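Local structure of citryl-spermidine/3,4-dihydroxybenzoyl-citryl-spermidine:spermidine ligase (Bacillus anthracis, 3TO3) at residues B[49-54]-B[71-76]; B[284-289]-B[297-302]; B[349-354]-B[368-373]. The protein catalyses the ATP-dependent condensation of spermidine with citryl-spermidine intermediates in the biosynthesis of petrobactin, a catecholate siderophore used in iron acquisition and virulence. All blocks are in the same frame, centred on the assembly; numbering follows the deposited sequence. Where two conformers were deposited one is given.

How the interactions relate
The three interactions follow one another along the chain, and each joins the two strands of a beta hairpin. Interaction 1 lies in a separate antiparallel sheet on the opposite side of the chain's centre, with its centre about 42 Å from that of interaction 2 and 46 Å from that of interaction 3. Interactions 2 and 3 have centres only about 10 Å apart and share one mixed sheet, in which strands 297-306 and 367-371 are neighbours: Lys299 N lies 2.8 Å from Ile369 O, a probable hydrogen bond. The four strands are thus consecutive neighbours in one sheet, in which interaction 2 grips the ATP phosphates directly and interaction 3 places the side chain of Arg371 about 4 Å from the nucleotide.

Interaction 1 of 3, residues B[49-54]-B[71-76]; sequences EEQILF and YGRERI
Residues Ile52 and Gly72 exchange two backbone hydrogen bonds, Ile52 N to Gly72 O at 2.7 Å and Gly72 N to Ile52 O at 2.9 Å, between short antiparallel segments whose directions differ by 119°, well short of 180°, so the hairpin is strongly twisted here. The next pair, Leu53 with Tyr71, is non-hydrogen-bonded; its CA atoms stand 4.5 Å apart and both side chains leave on the same face. Here Leu53 holds CG opposite its backbone N (chi1 177°), and this carries CD1 over the middle of the Tyr71 ring. The methyl lies 4.0 Å from the ring centroid and only 7° off the ring normal, a CH-pi contact, while Leu53 CB packs against ring atom CE2. A branched aliphatic chain suits the place because its methyl can lie flat on the face of an aromatic ring.

The other face carries Ile52 and Phe54. Ile52 CG2 sits 3.4 Å above the centre of the Phe54 ring, and the edge of that ring points at the opposite strand, with CE2 3.8 Å from Gly72 N. Since Gly72 has no side chain, the aromatic edge can come right up to the backbone. Ile52 CD1 extends further along, to 4.1 Å from Glu74 CB.

Where the pairing ends, a water takes over: it donates to Glu50 O and accepts from Glu74 N, the latter at 2.9 Å. Gln51 folds back toward Arg73, its NE2 near Arg73 CG; Asp84 accepts a hydrogen bond from this amide and also forms a salt bridge with Arg73. Glu74 is in turn paired with Arg45 of the neighbouring strand 44-47. The arrangement is that of a twisted beta hairpin, strands 52-59 and 65-74, inside an antiparallel sheet away from the ATP site.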
loop_
_atom_site.group_PDB
_atom_site.type_symbol
_atom_site.label_atom_id
_atom_site.label_comp_id
_atom_site.label_asym_id
_atom_site.label_seq_id
_atom_site.Cartn_x
_atom_site.Cartn_y
_atom_site.Cartn_z
ATOM N N GLU B 49 -46.607 -10.533 3.513
ATOM C CA GLU B 49 -47.384 -10.176 2.334
ATOM C C GLU B 49 -46.449 -9.648 1.239
ATOM O O GLU B 49 -46.353 -10.214 0.147
ATOM C CB GLU B 49 -48.477 -9.162 2.709
ATOM C CG GLU B 49 -48.362 -7.779 2.075
ATOM C CD GLU B 49 -49.252 -7.616 0.847
ATOM O OE1 GLU B 49 -49.403 -6.467 0.367
ATOM O OE2 GLU B 49 -49.799 -8.636 0.365
ATOM N N GLU B 50 -45.721 -8.595 1.581
ATOM C CA GLU B 50 -44.788 -7.906 0.685
ATOM C C GLU B 50 -43.344 -8.217 1.075
ATOM O O GLU B 50 -42.521 -8.610 0.243
ATOM C CB GLU B 50 -45.059 -6.398 0.592
ATOM C CG GLU B 50 -46.135 -6.016 -0.446
ATOM C CD GLU B 50 -45.764 -6.382 -1.897
ATOM O OE1 GLU B 50 -46.257 -5.696 -2.824
ATOM O OE2 GLU B 50 -44.999 -7.352 -2.115
ATOM N N GLN B 51 -43.040 -7.918 2.333
ATOM C CA GLN B 51 -41.726 -8.089 2.917
ATOM C C GLN B 51 -41.214 -9.537 2.929
ATOM O O GLN B 51 -41.955 -10.498 2.841
ATOM C CB GLN B 51 -41.766 -7.573 4.361
ATOM C CG GLN B 51 -42.163 -6.112 4.502
ATOM C CD GLN B 51 -40.966 -5.191 4.710
ATOM O OE1 GLN B 51 -40.721 -4.726 5.823
ATOM N NE2 GLN B 51 -40.222 -4.921 3.645
ATOM N N ILE B 52 -39.905 -9.658 3.004
ATOM C CA ILE B 52 -39.235 -10.914 3.213
ATOM C C ILE B 52 -38.363 -10.727 4.450
ATOM O O ILE B 52 -37.663 -9.722 4.562
ATOM C CB ILE B 52 -38.338 -11.248 2.000
ATOM C CG1 ILE B 52 -39.201 -11.622 0.799
ATOM C CG2 ILE B 52 -37.354 -12.370 2.333
ATOM C CD1 ILE B 52 -38.516 -11.399 -0.549
ATOM N N LEU B 53 -38.430 -11.665 5.391
ATOM C CA LEU B 53 -37.422 -11.750 6.448
ATOM C C LEU B 53 -36.257 -12.607 5.953
ATOM O O LEU B 53 -36.454 -13.756 5.565
ATOM C CB LEU B 53 -38.011 -12.374 7.715
ATOM C CG LEU B 53 -37.017 -12.570 8.859
ATOM C CD1 LEU B 53 -36.289 -11.256 9.162
ATOM C CD2 LEU B 53 -37.779 -13.061 10.081
ATOM N N PHE B 54 -35.051 -12.055 5.946
ATOM C CA PHE B 54 -33.897 -12.816 5.494
ATOM C C PHE B 54 -33.125 -13.269 6.730
ATOM O O PHE B 54 -32.831 -12.457 7.602
ATOM C CB PHE B 54 -32.967 -11.968 4.615
ATOM C CG PHE B 54 -33.568 -11.521 3.314
ATOM C CD1 PHE B 54 -33.387 -12.274 2.148
ATOM C CD2 PHE B 54 -34.266 -10.323 3.230
ATOM C CE1 PHE B 54 -33.929 -11.865 0.910
ATOM C CE2 PHE B 54 -34.797 -9.899 1.990
ATOM C CZ PHE B 54 -34.635 -10.683 0.832
ATOM N N TYR B 71 -35.165 -7.373 7.237
ATOM C CA TYR B 71 -36.335 -7.353 6.388
ATOM C C TYR B 71 -36.012 -6.637 5.065
ATOM O O TYR B 71 -35.278 -5.654 5.040
ATOM C CB TYR B 71 -37.492 -6.645 7.097
ATOM C CG TYR B 71 -38.219 -7.500 8.130
ATOM C CD1 TYR B 71 -37.924 -7.402 9.491
ATOM C CD2 TYR B 71 -39.204 -8.399 7.745
ATOM C CE1 TYR B 71 -38.595 -8.184 10.442
ATOM C CE2 TYR B 71 -39.886 -9.183 8.684
ATOM C CZ TYR B 71 -39.570 -9.076 10.031
ATOM O OH TYR B 71 -40.262 -9.842 10.972
ATOM N N GLY B 72 -36.564 -7.133 3.967
ATOM C CA GLY B 72 -36.427 -6.444 2.703
ATOM C C GLY B 72 -37.382 -6.971 1.665
ATOM O O GLY B 72 -38.312 -7.688 1.981
ATOM N N ARG B 73 -37.135 -6.616 0.412
ATOM C CA ARG B 73 -38.032 -6.933 -0.673
ATOM C C ARG B 73 -37.232 -7.423 -1.873
ATOM O O ARG B 73 -36.069 -7.041 -2.055
ATOM C CB ARG B 73 -38.774 -5.665 -1.101
ATOM C CG ARG B 73 -39.715 -5.051 -0.077
ATOM C CD ARG B 73 -40.170 -3.633 -0.508
ATOM N NE ARG B 73 -39.097 -2.659 -0.262
ATOM C CZ ARG B 73 -39.004 -1.458 -0.827
ATOM N NH1 ARG B 73 -39.904 -1.033 -1.727
ATOM N NH2 ARG B 73 -37.995 -0.678 -0.494
ATOM N N GLU B 74 -37.882 -8.224 -2.713
ATOM C CA GLU B 74 -37.385 -8.532 -4.039
ATOM C C GLU B 74 -38.222 -7.753 -5.062
ATOM O O GLU B 74 -39.440 -7.932 -5.144
ATOM C CB GLU B 74 -37.490 -10.021 -4.295
ATOM C CG GLU B 74 -36.799 -10.492 -5.548
ATOM C CD GLU B 74 -36.692 -12.020 -5.615
ATOM O OE1 GLU B 74 -35.553 -12.562 -5.671
ATOM O OE2 GLU B 74 -37.753 -12.679 -5.602
ATOM N N ARG B 75 -37.572 -6.901 -5.855
ATOM C CA ARG B 75 -38.300 -5.890 -6.639
ATOM C C ARG B 75 -38.493 -6.293 -8.074
ATOM O O ARG B 75 -37.625 -6.956 -8.645
ATOM C CB ARG B 75 -37.487 -4.628 -6.669
ATOM C CG ARG B 75 -37.057 -4.210 -5.339
ATOM C CD ARG B 75 -38.069 -3.217 -4.902
ATOM N NE ARG B 75 -37.330 -2.126 -4.333
ATOM C CZ ARG B 75 -37.675 -0.858 -4.404
ATOM N NH1 ARG B 75 -38.780 -0.481 -5.050
ATOM N NH2 ARG B 75 -36.874 0.024 -3.823
ATOM N N ILE B 76 -39.605 -5.879 -8.681
ATOM C CA ILE B 76 -39.841 -6.237 -10.070
ATOM C C ILE B 76 -38.770 -5.635 -10.979
ATOM O O ILE B 76 -38.595 -6.106 -12.115
ATOM C CB ILE B 76 -41.253 -5.858 -10.587
ATOM C CG1 ILE B 76 -41.288 -4.397 -10.988
ATOM C CG2 ILE B 76 -42.325 -6.152 -9.566
ATOM C CD1 ILE B 76 -42.312 -4.124 -12.003
HETATM O O HOH W 1 -40.631 -8.849 -1.936
#

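Interaction 2 of 3, residues B[284-289]-B[297-302]; sequences MRTLRN and YVKVSL. With ATP (adenosine-5'-triphosphate), chain E.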
loop_
_atom_site.group_PDB
_atom_site.type_symbol
_atom_site.label_atom_id
_atom_site.label_comp_id
_atom_site.label_asym_id
_atom_site.label_seq_id
_atom_site.Cartn_x
_atom_site.Cartn_y
_atom_site.Cartn_z
HETATM N N MSE B 284 -12.369 12.028 -10.027
HETATM C CA MSE B 284 -11.159 12.443 -9.302
HETATM C C MSE B 284 -9.829 12.414 -10.065
HETATM O O MSE B 284 -8.940 13.189 -9.739
HETATM C CB MSE B 284 -10.984 11.621 -8.056
HETATM C CG MSE B 284 -11.917 12.077 -6.965
HETATM SE SE MSE B 284 -11.468 11.185 -5.353
HETATM C CE MSE B 284 -9.621 11.803 -5.208
ATOM N N ARG B 285 -9.725 11.640 -11.138
ATOM C CA ARG B 285 -8.548 11.730 -11.998
ATOM C C ARG B 285 -8.901 12.591 -13.209
ATOM O O ARG B 285 -8.078 12.854 -14.068
ATOM C CB ARG B 285 -8.014 10.346 -12.387
ATOM C CG ARG B 285 -9.069 9.468 -12.976
ATOM C CD ARG B 285 -8.480 8.256 -13.642
ATOM N NE ARG B 285 -9.535 7.403 -14.169
ATOM C CZ ARG B 285 -9.329 6.319 -14.903
ATOM N NH1 ARG B 285 -8.092 5.958 -15.206
ATOM N NH2 ARG B 285 -10.361 5.594 -15.333
ATOM N N THR B 286 -10.148 13.021 -13.264
ATOM C CA THR B 286 -10.596 13.914 -14.322
ATOM C C THR B 286 -10.780 15.301 -13.760
ATOM O O THR B 286 -11.561 15.496 -12.869
ATOM C CB THR B 286 -11.939 13.474 -14.888
ATOM O OG1 THR B 286 -11.832 12.119 -15.351
ATOM C CG2 THR B 286 -12.345 14.407 -16.049
ATOM N N LEU B 287 -10.061 16.266 -14.306
ATOM C CA LEU B 287 -10.002 17.583 -13.722
ATOM C C LEU B 287 -10.543 18.629 -14.694
ATOM O O LEU B 287 -10.207 18.619 -15.897
ATOM C CB LEU B 287 -8.556 17.908 -13.342
ATOM C CG LEU B 287 -7.835 16.807 -12.548
ATOM C CD1 LEU B 287 -6.330 17.037 -12.539
ATOM C CD2 LEU B 287 -8.348 16.758 -11.142
ATOM N N ARG B 288 -11.390 19.517 -14.175
ATOM C CA ARG B 288 -11.911 20.632 -14.947
ATOM C C ARG B 288 -11.040 21.857 -14.698
ATOM O O ARG B 288 -10.422 21.998 -13.641
ATOM C CB ARG B 288 -13.379 20.922 -14.612
ATOM C CG ARG B 288 -13.663 21.192 -13.155
ATOM C CD ARG B 288 -15.094 21.692 -12.919
ATOM N NE ARG B 288 -15.121 23.107 -12.551
ATOM C CZ ARG B 288 -15.352 23.558 -11.328
ATOM N NH1 ARG B 288 -15.607 22.711 -10.339
ATOM N NH2 ARG B 288 -15.355 24.863 -11.105
ATOM N N ASN B 289 -10.935 22.713 -15.701
ATOM C CA ASN B 289 -10.158 23.909 -15.551
ATOM C C ASN B 289 -11.070 24.930 -14.874
ATOM O O ASN B 289 -12.119 25.286 -15.406
ATOM C CB ASN B 289 -9.727 24.347 -16.949
ATOM C CG ASN B 289 -8.810 25.529 -16.934
ATOM O OD1 ASN B 289 -9.046 26.485 -16.212
ATOM N ND2 ASN B 289 -7.755 25.477 -17.741
ATOM N N TYR B 297 -11.137 19.389 -20.160
ATOM C CA TYR B 297 -10.802 18.601 -18.992
ATOM C C TYR B 297 -9.541 17.801 -19.270
ATOM O O TYR B 297 -9.180 17.545 -20.426
ATOM C CB TYR B 297 -11.911 17.588 -18.657
ATOM C CG TYR B 297 -13.329 18.123 -18.610
ATOM C CD1 TYR B 297 -13.798 18.831 -17.509
ATOM C CD2 TYR B 297 -14.211 17.881 -19.672
ATOM C CE1 TYR B 297 -15.128 19.318 -17.471
ATOM C CE2 TYR B 297 -15.508 18.343 -19.654
ATOM C CZ TYR B 297 -15.973 19.065 -18.554
ATOM O OH TYR B 297 -17.283 19.509 -18.576
ATOM N N VAL B 298 -8.903 17.384 -18.185
ATOM C CA VAL B 298 -7.726 16.552 -18.215
ATOM C C VAL B 298 -8.056 15.284 -17.443
ATOM O O VAL B 298 -8.521 15.336 -16.280
ATOM C CB VAL B 298 -6.564 17.306 -17.570
ATOM C CG1 VAL B 298 -5.309 16.689 -17.927
ATOM C CG2 VAL B 298 -6.533 18.693 -18.124
ATOM N N LYS B 299 -7.878 14.147 -18.098
ATOM C CA LYS B 299 -8.030 12.867 -17.431
ATOM C C LYS B 299 -6.645 12.273 -17.308
ATOM O O LYS B 299 -5.981 11.998 -18.330
ATOM C CB LYS B 299 -8.979 11.936 -18.192
ATOM C CG LYS B 299 -9.188 10.563 -17.556
ATOM C CD LYS B 299 -10.288 9.777 -18.271
ATOM C CE LYS B 299 -10.784 8.617 -17.425
ATOM N NZ LYS B 299 -11.793 7.783 -18.159
ATOM N N VAL B 300 -6.192 12.098 -16.066
ATOM C CA VAL B 300 -4.797 11.741 -15.844
ATOM C C VAL B 300 -4.647 10.487 -15.010
ATOM O O VAL B 300 -5.576 10.081 -14.321
ATOM C CB VAL B 300 -4.014 12.892 -15.200
ATOM C CG1 VAL B 300 -3.947 14.060 -16.143
ATOM C CG2 VAL B 300 -4.690 13.333 -13.887
ATOM N N SER B 301 -3.480 9.858 -15.106
ATOM C CA SER B 301 -3.206 8.637 -14.353
ATOM C C SER B 301 -3.258 8.891 -12.836
ATOM O O SER B 301 -2.762 9.907 -12.357
ATOM C CB SER B 301 -1.824 8.122 -14.730
ATOM O OG SER B 301 -1.864 7.536 -16.014
ATOM N N LEU B 302 -3.877 7.994 -12.082
ATOM C CA LEU B 302 -3.800 8.108 -10.634
ATOM C C LEU B 302 -3.629 6.739 -10.029
ATOM O O LEU B 302 -4.478 5.874 -10.220
ATOM C CB LEU B 302 -5.062 8.773 -10.136
ATOM C CG LEU B 302 -5.087 9.372 -8.743
ATOM C CD1 LEU B 302 -4.045 10.496 -8.575
ATOM C CD2 LEU B 302 -6.527 9.852 -8.469
HETATM P PB ATP E . -13.533 7.779 -15.055
HETATM O O1B ATP E . -12.280 8.393 -14.484
HETATM O O2B ATP E . -13.164 6.634 -15.962
HETATM O O3B ATP E . -14.352 8.876 -15.829
HETATM P PA ATP E . -14.021 6.147 -12.937
HETATM O O1A ATP E . -12.509 6.153 -12.837
HETATM O O2A ATP E . -14.574 4.806 -13.407
HETATM O O3A ATP E . -14.479 7.256 -13.925
HETATM O "O5'" ATP E . -14.578 6.474 -11.505
HETATM C "C5'" ATP E . -15.779 7.132 -11.345
HETATM C "C4'" ATP E . -16.391 7.046 -10.063
HETATM O "O4'" ATP E . -17.820 7.364 -10.176
HETATM C "C3'" ATP E . -16.319 5.662 -9.541
HETATM O "O3'" ATP E . -15.642 5.645 -8.344
HETATM C "C2'" ATP E . -17.723 5.248 -9.366
HETATM O "O2'" ATP E . -17.866 4.463 -8.259
HETATM C "C1'" ATP E . -18.420 6.556 -9.209
HETATM N N9 ATP E . -19.852 6.519 -9.338
HETATM C C8 ATP E . -20.702 7.051 -8.443
HETATM N N7 ATP E . -21.950 6.837 -8.883
HETATM C C5 ATP E . -21.902 6.176 -10.061
HETATM C C6 ATP E . -22.888 5.712 -10.944
HETATM N N6 ATP E . -24.275 5.924 -10.631
HETATM N N1 ATP E . -22.512 5.071 -12.074
HETATM C C2 ATP E . -21.205 4.879 -12.350
HETATM N N3 ATP E . -20.231 5.312 -11.517
HETATM C C4 ATP E . -20.547 5.964 -10.367
#
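Arg285, just before strand 286-289, and Lys299 of strand 297-306 converge on the phosphates of ATP. Arg285 NE donates to O1B of the nucleotide at 2.9 Å, with this oxygen near the plane of the guanidinium at its edge, and NH2 of the same group reaches O2B at 3.1 Å and, weakly, O1A. Lys299 NZ approaches O2B at 2.8 Å, although the position of this nitrogen is less certain. Both side chains are long and cationic, as suits the cradling of a polyphosphate, and both are among the experimentally established ATP-binding residues.

The lysine runs fully extended and lays CE against one face of the Arg285 guanidinium, 3.4 Å above its plane and toward the rim. Arg285 starts from a chi1 of 53°, with CG wedged between the backbone N and the carbonyl carbon, and then stretches straight out to NE. Beside the lysine, on the same face, Thr286 sets OG1 3.8 Å from Lys299 CG; this hydroxyl is hydrogen-bonded to Ser283, which is hydrogen-bonded to ATP as well. Asp459 forms a salt bridge with Lys299, which ties the lysine to the magnesium site of which that aspartate is part.

The backbone frame sets these positions. Leu287 and Val298 exchange hydrogen bonds, Leu287 N to Val298 O at 2.7 Å, and Val300 N closes on Arg285 O at 2.8 Å. On the face away from the phosphates, the aliphatic side chains of Leu287 and the beta-branched Val298 fill the buried interior. Farther along, the Tyr297 ring turns its edge to Arg288 CB, with CD1 at 3.6 Å, and its hydroxyl bonds Val374 N.

This hairpin is flanked by strand 278-280 beside Leu287 and Arg288 and by strand 367-371 beside strand 297-306, while helix 150-156 packs on Arg288 and Tyr297.

Interaction 3 of 3, residues B[349-354]-B[368-373]; sequences EFSSVM and CIWRES
Val353 and Trp370 meet because each first torsion brings its bulk over the same face of the hairpin: Val353 (chi1 67°) tucks CG1 between its backbone N and carbonyl carbon, and Trp370 (chi1 -78°) swings its indole back along the strand until CZ3 lies 3.8 Å from that methyl. This antiparallel beta hairpin, strands 345-355 and 367-371, lies in the IucA/IucC family region and belongs to a large mixed sheet.

The pairing is regular at one end, where Val353 N donates to Cys368 O at 2.9 Å and Cys368 N returns a bond to Val353 O. Cys368, on the same face, sets its SG above the indole rim, and the compact side chains of Val353 and Cys368 leave room for the broad indole in this buried layer, which Ile244 and Pro245 of strand 241-246 also pack against. Farther on, Trp370 N reaches Ser351 O at 2.9 Å, whereas Phe350 N approaches Trp370 O only weakly. Phe350 and Ser351 both face Trp370, consistent with a beta bulge in strand 345-355. The Phe350 ring presents one face to Trp370 CB, which is 4.1 Å from Phe350 CZ, and its edge to Glu372 N.

The other face bears Ser352, Ile369, Glu349 and Arg371. Ile369 CG2 packs at 3.7 Å against Glu349 CB, so that the start of the acidic chain is lined by hydrocarbon. The carboxylate is further fixed by the backbone N of Phe460, and Arg371 also pairs with Asp459 of the magnesium site, close to the bound ATP. Glu349 and Arg371 lie side by side with their flat groups 59° apart, joined by a salt bridge from Glu349 OE2 to Arg371 NH1 at 3.0 Å.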
loop_
_atom_site.group_PDB
_atom_site.type_symbol
_atom_site.label_atom_id
_atom_site.label_comp_id
_atom_site.label_asym_id
_atom_site.label_seq_id
_atom_site.Cartn_x
_atom_site.Cartn_y
_atom_site.Cartn_z
ATOM N N GLU B 349 -12.743 13.028 -26.755
ATOM C CA GLU B 349 -11.442 12.931 -26.143
ATOM C C GLU B 349 -10.556 13.173 -27.356
ATOM O O GLU B 349 -10.220 12.252 -28.082
ATOM C CB GLU B 349 -11.311 11.474 -25.618
ATOM C CG GLU B 349 -12.223 11.220 -24.356
ATOM C CD GLU B 349 -12.681 9.774 -24.111
ATOM O OE1 GLU B 349 -12.167 8.794 -24.690
ATOM O OE2 GLU B 349 -13.597 9.602 -23.302
ATOM N N PHE B 350 -10.084 14.408 -27.504
ATOM C CA PHE B 350 -9.579 14.808 -28.806
ATOM C C PHE B 350 -8.057 14.771 -28.890
ATOM O O PHE B 350 -7.461 14.963 -29.957
ATOM C CB PHE B 350 -10.147 16.183 -29.227
ATOM C CG PHE B 350 -9.769 17.291 -28.302
ATOM C CD1 PHE B 350 -10.579 17.612 -27.220
ATOM C CD2 PHE B 350 -8.587 17.985 -28.479
ATOM C CE1 PHE B 350 -10.234 18.603 -26.348
ATOM C CE2 PHE B 350 -8.229 18.982 -27.600
ATOM C CZ PHE B 350 -9.061 19.300 -26.527
ATOM N N SER B 351 -7.426 14.501 -27.762
ATOM C CA SER B 351 -5.982 14.420 -27.741
ATOM C C SER B 351 -5.517 13.549 -26.581
ATOM O O SER B 351 -6.228 13.419 -25.573
ATOM C CB SER B 351 -5.424 15.822 -27.640
ATOM O OG SER B 351 -4.048 15.815 -27.864
ATOM N N SER B 352 -4.345 12.935 -26.714
ATOM C CA SER B 352 -3.851 12.086 -25.635
ATOM C C SER B 352 -2.360 11.944 -25.761
ATOM O O SER B 352 -1.836 12.138 -26.820
ATOM C CB SER B 352 -4.493 10.707 -25.684
ATOM O OG SER B 352 -3.974 9.997 -26.778
ATOM N N VAL B 353 -1.684 11.641 -24.664
ATOM C CA VAL B 353 -0.243 11.492 -24.684
ATOM C C VAL B 353 0.129 10.622 -23.507
ATOM O O VAL B 353 -0.583 10.608 -22.509
ATOM C CB VAL B 353 0.450 12.851 -24.544
ATOM C CG1 VAL B 353 0.195 13.428 -23.157
ATOM C CG2 VAL B 353 1.942 12.723 -24.837
HETATM N N MSE B 354 1.241 9.912 -23.609
HETATM C CA MSE B 354 1.681 9.054 -22.517
HETATM C C MSE B 354 3.184 8.712 -22.551
HETATM O O MSE B 354 3.867 8.820 -23.574
HETATM C CB MSE B 354 0.928 7.760 -22.591
HETATM C CG MSE B 354 1.525 6.924 -23.691
HETATM SE SE MSE B 354 0.455 5.399 -24.067
HETATM C CE MSE B 354 -0.221 5.935 -25.827
ATOM N N CYS B 368 -2.212 10.904 -20.192
ATOM C CA CYS B 368 -3.170 11.977 -20.178
ATOM C C CYS B 368 -4.111 11.909 -21.367
ATOM O O CYS B 368 -3.673 11.698 -22.493
ATOM C CB CYS B 368 -2.418 13.315 -20.168
ATOM S SG CYS B 368 -3.496 14.774 -20.264
ATOM N N ILE B 369 -5.397 12.155 -21.130
ATOM C CA ILE B 369 -6.355 12.367 -22.211
ATOM C C ILE B 369 -7.089 13.685 -22.000
ATOM O O ILE B 369 -7.583 13.951 -20.910
ATOM C CB ILE B 369 -7.407 11.261 -22.275
ATOM C CG1 ILE B 369 -6.780 9.934 -22.662
ATOM C CG2 ILE B 369 -8.521 11.645 -23.265
ATOM C CD1 ILE B 369 -7.578 8.703 -22.195
ATOM N N TRP B 370 -7.169 14.512 -23.037
ATOM C CA TRP B 370 -7.886 15.787 -22.936
ATOM C C TRP B 370 -9.278 15.591 -23.472
ATOM O O TRP B 370 -9.466 14.855 -24.422
ATOM C CB TRP B 370 -7.201 16.883 -23.725
ATOM C CG TRP B 370 -6.003 17.477 -23.094
ATOM C CD1 TRP B 370 -5.983 18.552 -22.272
ATOM C CD2 TRP B 370 -4.624 17.073 -23.258
ATOM N NE1 TRP B 370 -4.692 18.861 -21.915
ATOM C CE2 TRP B 370 -3.837 17.956 -22.489
ATOM C CE3 TRP B 370 -3.984 16.053 -23.974
ATOM C CZ2 TRP B 370 -2.428 17.849 -22.402
ATOM C CZ3 TRP B 370 -2.585 15.953 -23.896
ATOM C CH2 TRP B 370 -1.828 16.849 -23.103
ATOM N N ARG B 371 -10.267 16.239 -22.863
ATOM C CA ARG B 371 -11.649 16.071 -23.311
ATOM C C ARG B 371 -12.377 17.419 -23.414
ATOM O O ARG B 371 -12.108 18.325 -22.615
ATOM C CB ARG B 371 -12.375 15.089 -22.389
ATOM C CG ARG B 371 -13.846 15.298 -22.286
ATOM C CD ARG B 371 -14.557 14.027 -21.831
ATOM N NE ARG B 371 -14.273 13.651 -20.460
ATOM C CZ ARG B 371 -14.104 12.393 -20.055
ATOM N NH1 ARG B 371 -14.180 11.393 -20.915
ATOM N NH2 ARG B 371 -13.861 12.132 -18.783
ATOM N N GLU B 372 -13.270 17.561 -24.404
ATOM C CA GLU B 372 -14.014 18.818 -24.599
ATOM C C GLU B 372 -14.819 19.174 -23.358
ATOM O O GLU B 372 -15.486 18.315 -22.778
ATOM C CB GLU B 372 -15.019 18.716 -25.760
ATOM C CG GLU B 372 -14.436 18.589 -27.131
ATOM C CD GLU B 372 -15.526 18.496 -28.201
ATOM O OE1 GLU B 372 -16.480 17.676 -28.020
ATOM O OE2 GLU B 372 -15.428 19.250 -29.214
ATOM N N SER B 373 -14.786 20.439 -22.971
ATOM C CA SER B 373 -15.639 20.943 -21.886
ATOM C C SER B 373 -17.085 20.910 -22.315
ATOM O O SER B 373 -17.397 21.334 -23.419
ATOM C CB SER B 373 -15.298 22.406 -21.599
ATOM O OG SER B 373 -16.081 22.881 -20.520
#